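Local coordinates for protein phytase (Debaryomyces castellii, PDB 2GFI) that probably hydrolyses phytate, releasing phosphate first from the 3-position of the inositol ring, as a member of the histidine acid phosphatase family, at residues 70-84 with 110-122. Numbering follows the deposited sequence.
Sequences HGERYPSTGSGKKYK and YFVPDSVYLEKET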
ATOM      1  N   HIS A  70       6.522 -27.382   4.115  1.00 20.50           N
ATOM      2  CA  HIS A  70       7.534 -26.742   4.949  1.00 19.88           C
ATOM      3  C   HIS A  70       7.569 -25.259   4.559  1.00 20.68           C
ATOM      4  O   HIS A  70       7.111 -24.899   3.446  1.00 21.04           O
ATOM      5  CB  HIS A  70       8.904 -27.366   4.711  1.00 19.36           C
ATOM      6  CG  HIS A  70       9.321 -27.380   3.267  1.00 17.82           C
ATOM      7  ND1 HIS A  70       9.802 -26.263   2.610  1.00 15.30           N
ATOM      8  CD2 HIS A  70       9.321 -28.384   2.358  1.00 16.07           C
ATOM      9  CE1 HIS A  70      10.058 -26.572   1.353  1.00 15.83           C
ATOM     10  NE2 HIS A  70       9.806 -27.865   1.181  1.00 17.65           N
ATOM     11  N   GLY A  71       8.107 -24.394   5.429  1.00 20.41           N
ATOM     12  CA  GLY A  71       8.293 -22.988   5.036  1.00 19.98           C
ATOM     13  C   GLY A  71       9.477 -22.795   4.082  1.00 19.47           C
ATOM     14  O   GLY A  71      10.131 -23.771   3.689  1.00 19.07           O
ATOM     15  N   GLU A  72       9.756 -21.533   3.744  1.00 18.37           N
ATOM     16  CA  GLU A  72      10.897 -21.155   2.944  1.00 18.25           C
ATOM     17  C   GLU A  72      12.159 -21.854   3.444  1.00 18.51           C
ATOM     18  O   GLU A  72      12.358 -22.023   4.640  1.00 19.07           O
ATOM     19  CB  GLU A  72      11.096 -19.637   2.957  1.00 17.39           C
ATOM     20  CG  GLU A  72      10.002 -18.832   2.245  1.00 16.51           C
ATOM     21  CD  GLU A  72       8.776 -18.495   3.110  1.00 16.53           C
ATOM     22  OE1 GLU A  72       8.451 -19.208   4.080  1.00 13.89           O
ATOM     23  OE2 GLU A  72       8.103 -17.494   2.815  1.00 17.31           O
ATOM     24  N   ARG A  73      13.008 -22.239   2.514  1.00 18.97           N
ATOM     25  CA  ARG A  73      14.197 -22.978   2.825  1.00 19.81           C
ATOM     26  C   ARG A  73      15.360 -22.505   1.981  1.00 20.95           C
ATOM     27  O   ARG A  73      15.205 -21.729   1.016  1.00 21.91           O
ATOM     28  CB  ARG A  73      13.947 -24.478   2.619  1.00 19.74           C
ATOM     29  CG  ARG A  73      13.285 -24.841   1.278  1.00 20.22           C
ATOM     30  CD  ARG A  73      13.663 -26.223   0.891  1.00 23.04           C
ATOM     31  NE  ARG A  73      13.084 -26.722  -0.337  1.00 26.41           N
ATOM     32  CZ  ARG A  73      13.708 -26.658  -1.504  1.00 25.37           C
ATOM     33  NH1 ARG A  73      14.888 -26.085  -1.598  1.00 26.94           N
ATOM     34  NH2 ARG A  73      13.154 -27.154  -2.579  1.00 26.89           N
ATOM     35  N   TYR A  74      16.545 -22.943   2.403  1.00 21.51           N
ATOM     36  CA  TYR A  74      17.729 -22.947   1.594  1.00 20.92           C
ATOM     37  C   TYR A  74      17.505 -23.906   0.438  1.00 21.27           C
ATOM     38  O   TYR A  74      16.582 -24.735   0.469  1.00 21.29           O
ATOM     39  CB  TYR A  74      18.918 -23.438   2.420  1.00 20.57           C
ATOM     40  CG  TYR A  74      19.570 -22.344   3.221  1.00 19.71           C
ATOM     41  CD1 TYR A  74      20.668 -21.647   2.712  1.00 18.29           C
ATOM     42  CD2 TYR A  74      19.082 -21.996   4.489  1.00 18.65           C
ATOM     43  CE1 TYR A  74      21.283 -20.624   3.467  1.00 18.66           C
ATOM     44  CE2 TYR A  74      19.669 -20.980   5.229  1.00 17.73           C
ATOM     45  CZ  TYR A  74      20.759 -20.302   4.718  1.00 19.48           C
ATOM     46  OH  TYR A  74      21.318 -19.292   5.460  1.00 21.45           O
ATOM     47  N   PRO A  75      18.354 -23.806  -0.584  1.00 21.21           N
ATOM     48  CA  PRO A  75      18.263 -24.726  -1.703  1.00 21.42           C
ATOM     49  C   PRO A  75      18.453 -26.158  -1.215  1.00 21.76           C
ATOM     50  O   PRO A  75      19.077 -26.397  -0.178  1.00 20.47           O
ATOM     51  CB  PRO A  75      19.406 -24.293  -2.617  1.00 20.82           C
ATOM     52  CG  PRO A  75      19.732 -22.885  -2.200  1.00 22.00           C
ATOM     53  CD  PRO A  75      19.414 -22.802  -0.751  1.00 20.68           C
ATOM     54  N   SER A  76      17.876 -27.099  -1.947  1.00 23.00           N
ATOM     55  CA  SER A  76      18.150 -28.488  -1.708  1.00 24.90           C
ATOM     56  C   SER A  76      19.604 -28.712  -2.077  1.00 25.37           C
ATOM     57  O   SER A  76      20.304 -27.805  -2.597  1.00 24.82           O
ATOM     58  CB  SER A  76      17.264 -29.348  -2.588  1.00 25.17           C
ATOM     59  OG  SER A  76      17.610 -29.088  -3.932  1.00 28.65           O
ATOM     60  N   THR A  77      20.077 -29.923  -1.823  1.00 26.45           N
ATOM     61  CA  THR A  77      21.484 -30.228  -2.121  1.00 26.09           C
ATOM     62  C   THR A  77      21.764 -30.032  -3.593  1.00 25.51           C
ATOM     63  O   THR A  77      22.688 -29.304  -3.953  1.00 27.04           O
ATOM     64  CB  THR A  77      21.808 -31.650  -1.715  1.00 26.24           C
ATOM     65  OG1 THR A  77      21.528 -31.802  -0.304  1.00 26.95           O
ATOM     66  CG2 THR A  77      23.320 -31.906  -1.925  1.00 24.34           C
ATOM     67  N   GLY A  78      20.939 -30.631  -4.435  1.00 25.18           N
ATOM     68  CA  GLY A  78      21.178 -30.643  -5.874  1.00 25.21           C
ATOM     69  C   GLY A  78      21.221 -29.238  -6.430  1.00 25.57           C
ATOM     70  O   GLY A  78      22.216 -28.809  -7.032  1.00 26.73           O
ATOM     71  N   SER A  79      20.137 -28.510  -6.187  1.00 24.79           N
ATOM     72  CA  SER A  79      19.985 -27.134  -6.619  1.00 24.42           C
ATOM     73  C   SER A  79      21.065 -26.240  -6.062  1.00 23.45           C
ATOM     74  O   SER A  79      21.726 -25.547  -6.814  1.00 23.87           O
ATOM     75  CB  SER A  79      18.600 -26.624  -6.207  1.00 24.83           C
ATOM     76  OG  SER A  79      17.617 -27.331  -6.943  1.00 25.48           O
ATOM     77  N   GLY A  80      21.258 -26.262  -4.751  1.00 22.77           N
ATOM     78  CA  GLY A  80      22.348 -25.522  -4.122  1.00 22.51           C
ATOM     79  C   GLY A  80      23.676 -25.765  -4.817  1.00 22.69           C
ATOM     80  O   GLY A  80      24.408 -24.807  -5.124  1.00 22.22           O
ATOM     81  N   LYS A  81      23.977 -27.037  -5.116  1.00 22.48           N
ATOM     82  CA  LYS A  81      25.259 -27.339  -5.756  1.00 22.44           C
ATOM     83  C   LYS A  81      25.309 -26.878  -7.190  1.00 22.84           C
ATOM     84  O   LYS A  81      26.380 -26.435  -7.664  1.00 22.41           O
ATOM     85  CB  LYS A  81      25.655 -28.804  -5.592  1.00 22.19           C
ATOM     86  CG  LYS A  81      26.051 -29.073  -4.157  1.00 23.82           C
ATOM     87  CD  LYS A  81      26.745 -30.418  -3.924  1.00 29.33           C
ATOM     88  CE  LYS A  81      27.327 -30.419  -2.526  1.00 29.84           C
ATOM     89  NZ  LYS A  81      28.123 -31.643  -2.273  1.00 35.20           N
ATOM     90  N   LYS A  82      24.159 -26.956  -7.876  1.00 22.94           N
ATOM     91  CA  LYS A  82      24.057 -26.377  -9.204  1.00 23.60           C
ATOM     92  C   LYS A  82      24.239 -24.867  -9.156  1.00 23.18           C
ATOM     93  O   LYS A  82      24.894 -24.301 -10.042  1.00 24.28           O
ATOM     94  CB  LYS A  82      22.721 -26.730  -9.886  1.00 23.75           C
ATOM     95  CG  LYS A  82      22.663 -28.166 -10.369  1.00 25.86           C
ATOM     96  CD  LYS A  82      21.206 -28.599 -10.580  1.00 29.60           C
ATOM     97  CE  LYS A  82      21.096 -29.994 -11.142  1.00 32.04           C
ATOM     98  NZ  LYS A  82      21.948 -30.135 -12.368  1.00 35.65           N
ATOM     99  N   TYR A  83      23.658 -24.214  -8.149  1.00 22.31           N
ATOM    100  CA  TYR A  83      23.789 -22.751  -8.007  1.00 21.92           C
ATOM    101  C   TYR A  83      25.251 -22.394  -7.740  1.00 21.63           C
ATOM    102  O   TYR A  83      25.776 -21.420  -8.277  1.00 21.49           O
ATOM    103  CB  TYR A  83      22.859 -22.153  -6.917  1.00 20.79           C
ATOM    104  CG  TYR A  83      21.387 -22.483  -7.060  1.00 21.16           C
ATOM    105  CD1 TYR A  83      20.814 -22.706  -8.319  1.00 19.47           C
ATOM    106  CD2 TYR A  83      20.556 -22.571  -5.933  1.00 19.36           C
ATOM    107  CE1 TYR A  83      19.461 -23.012  -8.452  1.00 18.37           C
ATOM    108  CE2 TYR A  83      19.194 -22.880  -6.061  1.00 18.17           C
ATOM    109  CZ  TYR A  83      18.665 -23.088  -7.323  1.00 21.06           C
ATOM    110  OH  TYR A  83      17.333 -23.420  -7.482  1.00 22.17           O
ATOM    111  N   LYS A  84      25.900 -23.187  -6.898  1.00 22.42           N
ATOM    112  CA  LYS A  84      27.320 -22.972  -6.578  1.00 22.10           C
ATOM    113  C   LYS A  84      28.203 -23.102  -7.842  1.00 21.70           C
ATOM    114  O   LYS A  84      29.070 -22.247  -8.094  1.00 22.32           O
ATOM    115  CB  LYS A  84      27.762 -23.919  -5.464  1.00 21.52           C
ATOM    116  CG  LYS A  84      29.174 -23.655  -4.939  1.00 23.45           C
ATOM    117  CD  LYS A  84      29.443 -22.175  -4.893  1.00 27.99           C
ATOM    118  CE  LYS A  84      30.602 -21.818  -3.943  1.00 35.66           C
ATOM    119  NZ  LYS A  84      31.892 -22.398  -4.341  1.00 33.62           N
ATOM    120  N   TYR A 110      28.608 -16.077  -2.675  1.00 25.27           N
ATOM    121  CA  TYR A 110      27.598 -17.081  -2.895  1.00 24.71           C
ATOM    122  C   TYR A 110      26.692 -17.089  -1.651  1.00 24.98           C
ATOM    123  O   TYR A 110      27.199 -16.969  -0.528  1.00 24.18           O
ATOM    124  CB  TYR A 110      28.238 -18.432  -3.111  1.00 24.17           C
ATOM    125  CG  TYR A 110      27.198 -19.487  -3.300  1.00 23.77           C
ATOM    126  CD1 TYR A 110      26.242 -19.358  -4.291  1.00 22.91           C
ATOM    127  CD2 TYR A 110      27.157 -20.620  -2.481  1.00 24.04           C
ATOM    128  CE1 TYR A 110      25.249 -20.328  -4.455  1.00 23.61           C
ATOM    129  CE2 TYR A 110      26.167 -21.612  -2.662  1.00 21.45           C
ATOM    130  CZ  TYR A 110      25.221 -21.444  -3.638  1.00 22.82           C
ATOM    131  OH  TYR A 110      24.226 -22.373  -3.831  1.00 23.23           O
ATOM    132  N   PHE A 111      25.370 -17.207  -1.842  1.00 24.69           N
ATOM    133  CA  PHE A 111      24.441 -16.938  -0.740  1.00 25.01           C
ATOM    134  C   PHE A 111      24.294 -18.055   0.307  1.00 26.37           C
ATOM    135  O   PHE A 111      23.762 -17.847   1.390  1.00 26.82           O
ATOM    136  CB  PHE A 111      23.095 -16.517  -1.273  1.00 24.42           C
ATOM    137  CG  PHE A 111      22.343 -17.599  -1.992  1.00 22.63           C
ATOM    138  CD1 PHE A 111      21.434 -18.395  -1.314  1.00 21.97           C
ATOM    139  CD2 PHE A 111      22.488 -17.771  -3.346  1.00 22.07           C
ATOM    140  CE1 PHE A 111      20.692 -19.353  -1.983  1.00 22.63           C
ATOM    141  CE2 PHE A 111      21.785 -18.741  -4.025  1.00 22.05           C
ATOM    142  CZ  PHE A 111      20.883 -19.534  -3.353  1.00 23.09           C
ATOM    143  N   VAL A 112      24.737 -19.250  -0.036  1.00 27.98           N
ATOM    144  CA  VAL A 112      24.798 -20.313   0.926  1.00 29.89           C
ATOM    145  C   VAL A 112      26.230 -20.344   1.468  1.00 32.70           C
ATOM    146  O   VAL A 112      27.134 -20.886   0.818  1.00 32.82           O
ATOM    147  CB  VAL A 112      24.395 -21.663   0.326  1.00 29.02           C
ATOM    148  CG1 VAL A 112      24.256 -22.681   1.421  1.00 27.23           C
ATOM    149  CG2 VAL A 112      23.070 -21.527  -0.437  1.00 28.10           C
ATOM    150  N   PRO A 113      26.420 -19.783   2.668  1.00 35.42           N
ATOM    151  CA  PRO A 113      27.765 -19.656   3.238  1.00 37.70           C
ATOM    152  C   PRO A 113      28.277 -21.049   3.600  1.00 39.50           C
ATOM    153  O   PRO A 113      29.425 -21.431   3.280  1.00 41.04           O
ATOM    154  CB  PRO A 113      27.541 -18.805   4.505  1.00 37.88           C
ATOM    155  CG  PRO A 113      26.062 -19.015   4.898  1.00 37.41           C
ATOM    156  CD  PRO A 113      25.358 -19.324   3.596  1.00 35.55           C
ATOM    157  N   ASP A 114      27.398 -21.827   4.212  1.00 40.19           N
ATOM    158  CA  ASP A 114      27.750 -23.127   4.747  1.00 40.27           C
ATOM    159  C   ASP A 114      26.798 -24.142   4.141  1.00 38.76           C
ATOM    160  O   ASP A 114      25.582 -23.940   4.170  1.00 39.52           O
ATOM    161  CB  ASP A 114      27.557 -23.056   6.256  1.00 41.61           C
ATOM    162  CG  ASP A 114      28.210 -24.203   6.985  1.00 45.38           C
ATOM    163  OD1 ASP A 114      28.596 -25.226   6.320  1.00 48.25           O
ATOM    164  OD2 ASP A 114      28.360 -24.146   8.240  1.00 49.25           O
ATOM    165  N   SER A 115      27.335 -25.223   3.598  1.00 36.95           N
ATOM    166  CA  SER A 115      26.523 -26.218   2.923  1.00 35.59           C
ATOM    167  C   SER A 115      25.698 -27.037   3.916  1.00 33.76           C
ATOM    168  O   SER A 115      24.819 -27.819   3.540  1.00 34.00           O
ATOM    169  CB  SER A 115      27.396 -27.117   2.030  1.00 36.42           C
ATOM    170  OG  SER A 115      28.023 -28.162   2.763  1.00 37.59           O
ATOM    171  N   VAL A 116      25.956 -26.839   5.191  1.00 31.67           N
ATOM    172  CA  VAL A 116      25.144 -27.480   6.189  1.00 30.84           C
ATOM    173  C   VAL A 116      23.688 -26.916   6.137  1.00 29.69           C
ATOM    174  O   VAL A 116      22.734 -27.603   6.574  1.00 28.80           O
ATOM    175  CB  VAL A 116      25.805 -27.392   7.593  1.00 30.96           C
ATOM    176  CG1 VAL A 116      25.576 -26.037   8.226  1.00 30.73           C
ATOM    177  CG2 VAL A 116      25.257 -28.474   8.497  1.00 32.87           C
ATOM    178  N   TYR A 117      23.527 -25.702   5.585  1.00 27.82           N
ATOM    179  CA  TYR A 117      22.206 -25.113   5.473  1.00 27.69           C
ATOM    180  C   TYR A 117      21.405 -25.648   4.316  1.00 26.55           C
ATOM    181  O   TYR A 117      20.200 -25.471   4.291  1.00 25.90           O
ATOM    182  CB  TYR A 117      22.242 -23.586   5.445  1.00 29.75           C
ATOM    183  CG  TYR A 117      22.811 -23.020   6.713  1.00 31.14           C
ATOM    184  CD1 TYR A 117      22.374 -23.468   7.951  1.00 32.00           C
ATOM    185  CD2 TYR A 117      23.801 -22.060   6.678  1.00 35.32           C
ATOM    186  CE1 TYR A 117      22.907 -22.972   9.127  1.00 34.55           C
ATOM    187  CE2 TYR A 117      24.340 -21.530   7.865  1.00 36.67           C
ATOM    188  CZ  TYR A 117      23.887 -22.006   9.082  1.00 33.29           C
ATOM    189  OH  TYR A 117      24.415 -21.494  10.251  1.00 34.66           O
ATOM    190  N   LEU A 118      22.052 -26.332   3.374  1.00 25.22           N
ATOM    191  CA  LEU A 118      21.299 -26.884   2.306  1.00 24.56           C
ATOM    192  C   LEU A 118      20.230 -27.775   2.932  1.00 24.08           C
ATOM    193  O   LEU A 118      20.483 -28.433   3.949  1.00 24.28           O
ATOM    194  CB  LEU A 118      22.167 -27.642   1.286  1.00 23.81           C
ATOM    195  CG  LEU A 118      23.193 -26.835   0.483  1.00 24.13           C
ATOM    196  CD1 LEU A 118      24.029 -27.735  -0.487  1.00 23.32           C
ATOM    197  CD2 LEU A 118      22.561 -25.672  -0.256  1.00 20.99           C
ATOM    198  N   GLU A 119      19.043 -27.764   2.328  1.00 22.72           N
ATOM    199  CA  GLU A 119      17.925 -28.610   2.727  1.00 23.08           C
ATOM    200  C   GLU A 119      17.162 -28.041   3.945  1.00 22.88           C
ATOM    201  O   GLU A 119      16.106 -28.541   4.291  1.00 24.24           O
ATOM    202  CB  GLU A 119      18.340 -30.100   2.968  1.00 22.35           C
ATOM    203  CG  GLU A 119      19.081 -30.819   1.821  1.00 20.92           C
ATOM    204  CD  GLU A 119      18.210 -31.278   0.663  1.00 25.61           C
ATOM    205  OE1 GLU A 119      16.986 -31.049   0.703  1.00 23.00           O
ATOM    206  OE2 GLU A 119      18.743 -31.889  -0.340  1.00 27.43           O
ATOM    207  N   LYS A 120      17.679 -26.994   4.569  1.00 22.58           N
ATOM    208  CA  LYS A 120      17.144 -26.520   5.852  1.00 22.73           C
ATOM    209  C   LYS A 120      16.183 -25.369   5.655  1.00 21.81           C
ATOM    210  O   LYS A 120      16.317 -24.576   4.714  1.00 21.80           O
ATOM    211  CB  LYS A 120      18.257 -26.008   6.775  1.00 22.46           C
ATOM    212  CG  LYS A 120      19.424 -26.969   7.046  1.00 24.66           C
ATOM    213  CD  LYS A 120      19.027 -28.246   7.746  1.00 25.26           C
ATOM    214  CE  LYS A 120      20.266 -28.931   8.358  1.00 23.32           C
ATOM    215  NZ  LYS A 120      21.024 -29.598   7.260  1.00 23.43           N
ATOM    216  N   GLU A 121      15.256 -25.244   6.593  1.00 21.21           N
ATOM    217  CA  GLU A 121      14.437 -24.051   6.693  1.00 20.16           C
ATOM    218  C   GLU A 121      15.352 -22.878   6.891  1.00 19.63           C
ATOM    219  O   GLU A 121      16.345 -22.976   7.614  1.00 20.54           O
ATOM    220  CB  GLU A 121      13.505 -24.165   7.916  1.00 20.65           C
ATOM    221  CG  GLU A 121      12.340 -25.123   7.725  1.00 19.36           C
ATOM    222  CD  GLU A 121      11.427 -24.611   6.637  1.00 21.38           C
ATOM    223  OE1 GLU A 121      10.663 -23.672   6.923  1.00 21.04           O
ATOM    224  OE2 GLU A 121      11.492 -25.132   5.485  1.00 24.56           O
ATOM    225  N   THR A 122      15.040 -21.755   6.265  1.00 19.03           N
ATOM    226  CA  THR A 122      15.662 -20.493   6.693  1.00 18.22           C
ATOM    227  C   THR A 122      14.968 -20.110   8.005  1.00 18.31           C
ATOM    228  O   THR A 122      13.770 -20.370   8.189  1.00 17.59           O
ATOM    229  CB  THR A 122      15.432 -19.427   5.647  1.00 18.39           C
ATOM    230  OG1 THR A 122      14.093 -19.586   5.124  1.00 18.28           O
ATOM    231  CG2 THR A 122      16.395 -19.644   4.406  1.00 16.79           C
TER
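Arg-73 and Glu-121 form a single antiparallel beta bridge, flanked by Tyr-74 N to Lys-120 O (2.8 Å) and Thr-122 N to Glu-72 O (3.1 Å). Beyond it, the type II turn Tyr-117 to Lys-120 gives Glu-119 N to Pro-75 O (2.9 Å). The Tyr-74 ring lies against this turn: Tyr-117 CB sits 3.4 Å from its centroid, almost exactly on the ring normal, a CH-pi contact, while Thr-122 CG2 meets CD2 and CE2, and Val-112 CG1 meets CD1. Phe-111 CE1 touches Pro-75 CG at 3.7 Å. Bent at chi2 (-77°), Glu-119 curls back to the start of helix 77-91, where OE2 takes two bonds: Thr-77 OG1 (2.8 Å) through the anti lone pair, and Thr-77 N (2.8 Å) from above the carboxylate plane. OE1 forms a salt bridge with Arg-167. An alanine here would probably leave Thr-77 N and OG1 without their shared acceptor and Arg-167 without its charge partner. Ser-76 is the N-cap of the helix. Farther along, Lys-84 CD lies over one face of the Tyr-110 ring, 3.9 Å from its centroid. The 70-84 segment carries the HGERYP stretch of the histidine acid phosphatase motif, with the predicted nucleophile His-70 just after strand 59-69. Helix 166-180 borders His-70, Arg-73 and Glu-121, whereas helix 249-266 packs on Tyr-74, Pro-75 and Phe-111.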